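Local structure of intimin (Escherichia coli, 1F00) at residues G102-V107 with G113-V118; A146-S151 with T163-I168; G153-K158 with Y177-P182. The protein probably mediates attachment of enteropathogenic bacteria to host cells by binding a receptor, its C-terminal fragment comprising immunoglobulin-like domains and a C-type lectin-like domain. One frame throughout, in Å; residues are numbered along the deposited sequence.

Interaction 1 of 3, residues G102-V107 with G113-V118; sequences GNIEIV and GKLPTV
Ile104 and Gly113 face each other as an antiparallel hydrogen-bonded pair and exchange both of their backbone bonds. The N-H of Ile104 reaches Gly113 O over 2.7 Å, in a bond bent to 136° at the hydrogen. The return bond, from Gly113 N to Ile104 O at 2.9 Å, is straighter at 160°. A CA-H...O contact lies beside the pair, Gly113 CA being 3.4 Å from Gly102 O.

This is a short beta hairpin at the margin of the antiparallel sheet of an immunoglobulin-like domain, where strand 104-106 also pairs with strand 124-130. Past Gly113 the chain diverges, and a water takes over the bridging: it donates to Ile104 O and to Lys114 O, its oxygen lying 2.7 Å from the latter, so Ile104 O receives two hydrogens.

Apolar contacts continue the association beyond the polar ones. CD1 of Ile104 comes to 4.2 Å from CB of Leu115. The CD1 methyl of Ile106 comes up to the proline ring of Pro116, nearest CG at 3.8 Å and then CD. The bent second torsion of Ile106 (chi2 -62°) turns CD1 toward the proline. Trp224 of helix 214-224 touches both Ile106 and Pro116.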
# COMPACT_ATOMS: atom_id res chain seq x y z
N GLY A 102 8.22 -3.44 4.18
CA GLY A 102 9.66 -3.62 4.23
C GLY A 102 10.16 -4.19 2.91
O GLY A 102 11.37 -4.30 2.68
N ASN A 103 9.23 -4.56 2.04
CA ASN A 103 9.58 -5.13 0.75
C ASN A 103 8.89 -4.42 -0.41
O ASN A 103 8.25 -5.04 -1.25
CB ASN A 103 9.24 -6.63 0.70
CG ASN A 103 10.01 -7.43 1.74
OD1 ASN A 103 9.55 -7.62 2.87
ND2 ASN A 103 11.20 -7.89 1.36
N ILE A 104 9.03 -3.10 -0.43
CA ILE A 104 8.45 -2.31 -1.51
C ILE A 104 9.31 -2.62 -2.74
O ILE A 104 10.54 -2.53 -2.68
CB ILE A 104 8.48 -0.81 -1.17
CG1 ILE A 104 7.53 -0.57 0.02
CG2 ILE A 104 8.08 0.01 -2.37
CD1 ILE A 104 7.53 0.86 0.54
N GLU A 105 8.65 -2.98 -3.83
CA GLU A 105 9.34 -3.36 -5.05
C GLU A 105 9.55 -2.30 -6.13
O GLU A 105 8.60 -1.68 -6.61
CB GLU A 105 8.62 -4.57 -5.67
CG GLU A 105 9.13 -4.98 -7.04
CD GLU A 105 8.30 -6.08 -7.65
OE1 GLU A 105 7.06 -5.94 -7.71
OE2 GLU A 105 8.88 -7.10 -8.07
N ILE A 106 10.81 -2.09 -6.50
CA ILE A 106 11.17 -1.15 -7.56
C ILE A 106 10.72 -1.81 -8.86
O ILE A 106 11.26 -2.85 -9.25
CB ILE A 106 12.69 -0.94 -7.62
CG1 ILE A 106 13.21 -0.49 -6.26
CG2 ILE A 106 13.03 0.07 -8.72
CD1 ILE A 106 12.64 0.83 -5.80
N VAL A 107 9.74 -1.21 -9.52
CA VAL A 107 9.18 -1.77 -10.75
C VAL A 107 10.19 -2.09 -11.85
O VAL A 107 10.09 -3.12 -12.52
CB VAL A 107 8.06 -0.85 -11.31
CG1 VAL A 107 7.65 -1.30 -12.71
CG2 VAL A 107 6.86 -0.89 -10.39
N GLY A 113 12.67 -3.49 -0.96
CA GLY A 113 13.24 -2.89 0.23
C GLY A 113 12.40 -1.70 0.66
O GLY A 113 11.19 -1.67 0.43
N LYS A 114 13.05 -0.72 1.29
CA LYS A 114 12.36 0.48 1.73
C LYS A 114 12.22 1.41 0.53
O LYS A 114 12.88 1.23 -0.49
CB LYS A 114 13.16 1.19 2.82
CG LYS A 114 13.29 0.41 4.12
CD LYS A 114 13.87 1.32 5.20
CE LYS A 114 13.84 0.66 6.57
NZ LYS A 114 14.18 1.66 7.64
N LEU A 115 11.34 2.41 0.64
CA LEU A 115 11.15 3.36 -0.45
C LEU A 115 12.39 4.25 -0.55
O LEU A 115 12.82 4.81 0.45
CB LEU A 115 9.93 4.25 -0.18
CG LEU A 115 9.60 5.20 -1.32
CD1 LEU A 115 8.95 4.40 -2.46
CD2 LEU A 115 8.66 6.29 -0.85
N PRO A 116 12.96 4.40 -1.75
CA PRO A 116 14.15 5.24 -1.89
C PRO A 116 13.85 6.67 -1.43
O PRO A 116 12.70 7.11 -1.49
CB PRO A 116 14.46 5.17 -3.38
CG PRO A 116 13.94 3.83 -3.77
CD PRO A 116 12.62 3.76 -3.03
N THR A 117 14.88 7.39 -0.97
CA THR A 117 14.72 8.77 -0.52
C THR A 117 15.13 9.74 -1.62
O THR A 117 15.15 10.95 -1.42
CB THR A 117 15.55 9.05 0.73
OG1 THR A 117 16.93 8.77 0.46
CG2 THR A 117 15.07 8.19 1.89
N VAL A 118 15.49 9.18 -2.77
CA VAL A 118 15.85 9.95 -3.96
C VAL A 118 14.88 9.42 -5.01
O VAL A 118 14.88 8.22 -5.31
CB VAL A 118 17.30 9.68 -4.40
CG1 VAL A 118 17.63 10.50 -5.64
CG2 VAL A 118 18.25 10.03 -3.28
O HOH W 1 12.30 -0.39 -2.59

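Interaction 2 of 3, residues A146-S151 with T163-I168; sequences ASVDAS and TTISVI
Val148 lays its CG2 methyl against CG2 of Ile165, the two branches approaching to 4.3 Å across the space between two strands that exchange no hydrogen bonds. Both CB atoms are directed at the opposing strand, and the meeting is methyl to methyl at loose van der Waals distance. The other branch of Ile165 leans back along the interface: its CD1 lies 4.5 Å from the carbonyl oxygen of Ala146, at the edge of contact. The CG1 arm stands anti to the carbonyl carbon (chi1 -59°), which leaves CG2 anti to the backbone N and directed at the valine. Two residues earlier on both strands, Ala146 CB meets Thr163 CG2 at 4.4 Å. The threonine has its methyl, not its hydroxyl, on this approach.

The axes of strands 146-148 and 163-168 come within 8.4 Å of each other, only 7° from parallel, a separation suited to stacked sheets and too wide for neighbours within one. This is face-to-face packing of an immunoglobulin-like beta sandwich: strand 146-148 belongs to the sheet containing 154-157, strand 163-169 to the three-stranded sheet with 136-140 and 173-179. Ala146 also touches Ile179 from that second sheet.

Where strand 146-148 ends, the chain leaves the interface in an Asx turn. Ser151 N donates to Asp149 OD1 at 2.9 Å, entering on the anti side of the carboxylate and 23° out of its plane; the same oxygen accepts from Ser152 N.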
# COMPACT_ATOMS: atom_id res chain seq x y z
N ALA A 146 1.89 11.41 -4.85
CA ALA A 146 2.06 10.07 -5.38
C ALA A 146 0.68 9.48 -5.66
O ALA A 146 -0.23 9.62 -4.84
CB ALA A 146 2.81 9.19 -4.38
N SER A 147 0.53 8.85 -6.82
CA SER A 147 -0.75 8.24 -7.18
C SER A 147 -0.60 6.73 -7.11
O SER A 147 0.51 6.20 -7.12
CB SER A 147 -1.17 8.67 -8.59
OG SER A 147 -0.25 8.24 -9.58
N VAL A 148 -1.73 6.02 -7.00
CA VAL A 148 -1.69 4.57 -6.93
C VAL A 148 -2.80 3.94 -7.75
O VAL A 148 -3.93 4.43 -7.76
CB VAL A 148 -1.82 4.08 -5.47
CG1 VAL A 148 -3.19 4.44 -4.90
CG2 VAL A 148 -1.59 2.57 -5.41
N ASP A 149 -2.47 2.87 -8.47
CA ASP A 149 -3.46 2.15 -9.27
C ASP A 149 -4.39 1.46 -8.27
O ASP A 149 -3.97 0.59 -7.51
CB ASP A 149 -2.77 1.12 -10.17
CG ASP A 149 -3.75 0.37 -11.05
OD1 ASP A 149 -4.54 -0.43 -10.52
OD2 ASP A 149 -3.71 0.57 -12.29
N ALA A 150 -5.66 1.86 -8.29
CA ALA A 150 -6.66 1.34 -7.36
C ALA A 150 -6.74 -0.19 -7.25
O ALA A 150 -7.10 -0.72 -6.20
CB ALA A 150 -8.04 1.90 -7.71
N SER A 151 -6.40 -0.88 -8.33
CA SER A 151 -6.46 -2.34 -8.33
C SER A 151 -5.13 -3.06 -8.08
O SER A 151 -5.09 -4.03 -7.32
CB SER A 151 -7.05 -2.83 -9.66
OG SER A 151 -7.03 -4.24 -9.74
N THR A 163 2.73 11.70 2.00
CA THR A 163 1.32 11.36 1.94
C THR A 163 1.20 9.91 2.38
O THR A 163 2.19 9.29 2.78
CB THR A 163 0.76 11.55 0.50
OG1 THR A 163 -0.67 11.46 0.53
CG2 THR A 163 1.32 10.50 -0.45
N THR A 164 -0.00 9.36 2.33
CA THR A 164 -0.19 7.99 2.74
C THR A 164 -0.92 7.19 1.67
O THR A 164 -1.80 7.71 0.99
CB THR A 164 -0.99 7.91 4.06
OG1 THR A 164 -2.21 8.65 3.93
CG2 THR A 164 -0.17 8.47 5.22
N ILE A 165 -0.52 5.93 1.51
CA ILE A 165 -1.18 5.04 0.56
C ILE A 165 -1.93 4.06 1.44
O ILE A 165 -1.35 3.48 2.36
CB ILE A 165 -0.18 4.26 -0.31
CG1 ILE A 165 0.70 5.23 -1.09
CG2 ILE A 165 -0.93 3.31 -1.26
CD1 ILE A 165 -0.08 6.21 -1.97
N SER A 166 -3.23 3.90 1.18
CA SER A 166 -4.05 3.01 1.97
C SER A 166 -4.66 1.90 1.12
O SER A 166 -4.96 2.10 -0.04
CB SER A 166 -5.19 3.79 2.65
OG SER A 166 -4.70 4.75 3.57
N VAL A 167 -4.80 0.73 1.72
CA VAL A 167 -5.42 -0.38 1.02
C VAL A 167 -6.57 -0.85 1.90
O VAL A 167 -6.47 -0.83 3.14
CB VAL A 167 -4.45 -1.57 0.81
CG1 VAL A 167 -3.98 -2.12 2.14
CG2 VAL A 167 -5.14 -2.67 0.00
N ILE A 168 -7.68 -1.23 1.28
CA ILE A 168 -8.81 -1.74 2.04
C ILE A 168 -9.23 -3.07 1.42
O ILE A 168 -9.16 -3.25 0.20
CB ILE A 168 -10.02 -0.76 2.03
CG1 ILE A 168 -10.47 -0.48 0.60
CG2 ILE A 168 -9.63 0.53 2.73
CD1 ILE A 168 -11.62 0.52 0.52

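Interaction 3 of 3, residues G153-K158 with Y177-P182; sequences GQVTLK and YTIATP
Strands 154-157 and 173-179 face each other with their backbones well separated, the nearest CA atoms, those of Leu157 and Ile179, being 9.5 Å apart, and no hydrogen bond passes between them. What joins them is a small apolar cluster of three buried side chains. Ile179 supplies the central group: its CD1 methyl touches CG1 of Val155 at 4.3 Å and CD2 of Leu157 at the same distance, so one methyl serves two residues of the opposing strand. Because Val155 and Leu157 are two positions apart, both direct their CB atoms at Ile179, and the isoleucine methyl rests over both branches, the three methyls forming a compact triangle. The extended second torsion of Ile179 (chi2 175°) carries CD1 out to this distance.

Contacts of this kind, made by branched aliphatic side chains between facing sheets, form the hydrophobic core of an immunoglobulin-like sandwich. Each branch here touches lightly, and the segments together bury only 83 Å².

Other strands close the cluster from its flanks. Strand 154-157 is held within its sheet by 124-130 and by 146-148, and Val155 touches Val125 and Leu127 from the first and Ala146 and Val148 from the second. In the facing sheet Ile179 lies against Thr163 and Ile165 of strand 163-169, which is hydrogen-bonded alongside strand 173-179.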
# COMPACT_ATOMS: atom_id res chain seq x y z
N GLY A 153 -2.04 -1.69 -6.84
CA GLY A 153 -1.22 -1.29 -5.72
C GLY A 153 0.08 -0.69 -6.21
O GLY A 153 1.00 -0.44 -5.43
N GLN A 154 0.18 -0.46 -7.52
CA GLN A 154 1.39 0.14 -8.06
C GLN A 154 1.33 1.65 -7.84
O GLN A 154 0.35 2.31 -8.22
CB GLN A 154 1.53 -0.18 -9.55
CG GLN A 154 2.79 0.39 -10.17
CD GLN A 154 3.08 -0.22 -11.53
OE1 GLN A 154 3.58 -1.34 -11.64
NE2 GLN A 154 2.73 0.52 -12.58
N VAL A 155 2.38 2.18 -7.23
CA VAL A 155 2.46 3.60 -6.94
C VAL A 155 3.39 4.34 -7.89
O VAL A 155 4.44 3.83 -8.26
CB VAL A 155 2.96 3.85 -5.50
CG1 VAL A 155 3.14 5.36 -5.26
CG2 VAL A 155 1.97 3.25 -4.50
N THR A 156 3.00 5.55 -8.27
CA THR A 156 3.83 6.39 -9.13
C THR A 156 4.17 7.64 -8.33
O THR A 156 3.28 8.37 -7.90
CB THR A 156 3.09 6.79 -10.42
OG1 THR A 156 2.75 5.62 -11.17
CG2 THR A 156 3.97 7.69 -11.27
N LEU A 157 5.46 7.87 -8.12
CA LEU A 157 5.92 9.04 -7.37
C LEU A 157 5.93 10.26 -8.28
O LEU A 157 6.50 10.22 -9.37
CB LEU A 157 7.32 8.76 -6.81
CG LEU A 157 7.37 7.52 -5.91
CD1 LEU A 157 8.79 7.26 -5.48
CD2 LEU A 157 6.47 7.73 -4.69
N LYS A 158 5.31 11.35 -7.84
CA LYS A 158 5.21 12.54 -8.67
C LYS A 158 5.89 13.82 -8.18
O LYS A 158 6.63 14.46 -8.93
CB LYS A 158 3.74 12.82 -8.95
CG LYS A 158 3.02 11.59 -9.49
CD LYS A 158 1.52 11.68 -9.32
CE LYS A 158 0.86 12.49 -10.41
NZ LYS A 158 -0.63 12.45 -10.26
N TYR A 177 0.31 2.88 4.50
CA TYR A 177 1.75 3.09 4.43
C TYR A 177 2.00 4.57 4.17
O TYR A 177 1.40 5.16 3.27
CB TYR A 177 2.35 2.26 3.29
CG TYR A 177 3.77 2.64 2.97
CD1 TYR A 177 4.06 3.51 1.92
CD2 TYR A 177 4.83 2.17 3.75
CE1 TYR A 177 5.37 3.90 1.65
CE2 TYR A 177 6.15 2.57 3.49
CZ TYR A 177 6.40 3.43 2.44
OH TYR A 177 7.69 3.84 2.18
N THR A 178 2.88 5.18 4.96
CA THR A 178 3.17 6.59 4.78
C THR A 178 4.43 6.79 3.94
O THR A 178 5.48 6.22 4.22
CB THR A 178 3.38 7.30 6.12
OG1 THR A 178 4.58 6.83 6.73
CG2 THR A 178 2.22 7.02 7.04
N ILE A 179 4.30 7.61 2.91
CA ILE A 179 5.40 7.93 2.02
C ILE A 179 6.10 9.13 2.63
O ILE A 179 5.51 10.21 2.76
CB ILE A 179 4.89 8.29 0.60
CG1 ILE A 179 4.34 7.04 -0.09
CG2 ILE A 179 6.01 8.89 -0.23
CD1 ILE A 179 3.70 7.31 -1.43
N ALA A 180 7.36 8.95 3.02
CA ALA A 180 8.14 10.03 3.62
C ALA A 180 8.60 11.00 2.55
O ALA A 180 8.76 10.63 1.39
CB ALA A 180 9.34 9.45 4.37
N THR A 181 8.82 12.25 2.95
CA THR A 181 9.27 13.28 2.04
C THR A 181 10.67 12.92 1.57
O THR A 181 11.55 12.63 2.37
CB THR A 181 9.31 14.66 2.73
OG1 THR A 181 8.00 14.97 3.22
CG2 THR A 181 9.74 15.74 1.76
N PRO A 182 10.89 12.92 0.25
CA PRO A 182 12.20 12.58 -0.32
C PRO A 182 13.20 13.72 -0.20
O PRO A 182 12.82 14.88 -0.09
CB PRO A 182 11.87 12.27 -1.78
CG PRO A 182 10.77 13.25 -2.07
CD PRO A 182 9.90 13.15 -0.82

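All three contacts gather in the middle domain. Interaction 1 closes along the chain before the others open, whereas interactions 2 and 3 alternate their segments. Their centres lie about 8 Å apart, and both span the same pair of sheets: 146-148 neighbours 154-157 in one, 163-169 neighbours 173-179 in the other. Interaction 1, about 9 Å from interaction 3 between centres, adds a hairpin to the first of these sheets and meets the second through Tyr177, which packs on Ile104 and Leu115. Interactions 1 and 2, about 15 Å between centres, do not touch. Interactions 2 and 3 belong to one sandwich core, while the hairpin side also touches helix 214-224 of the lectin-like domain.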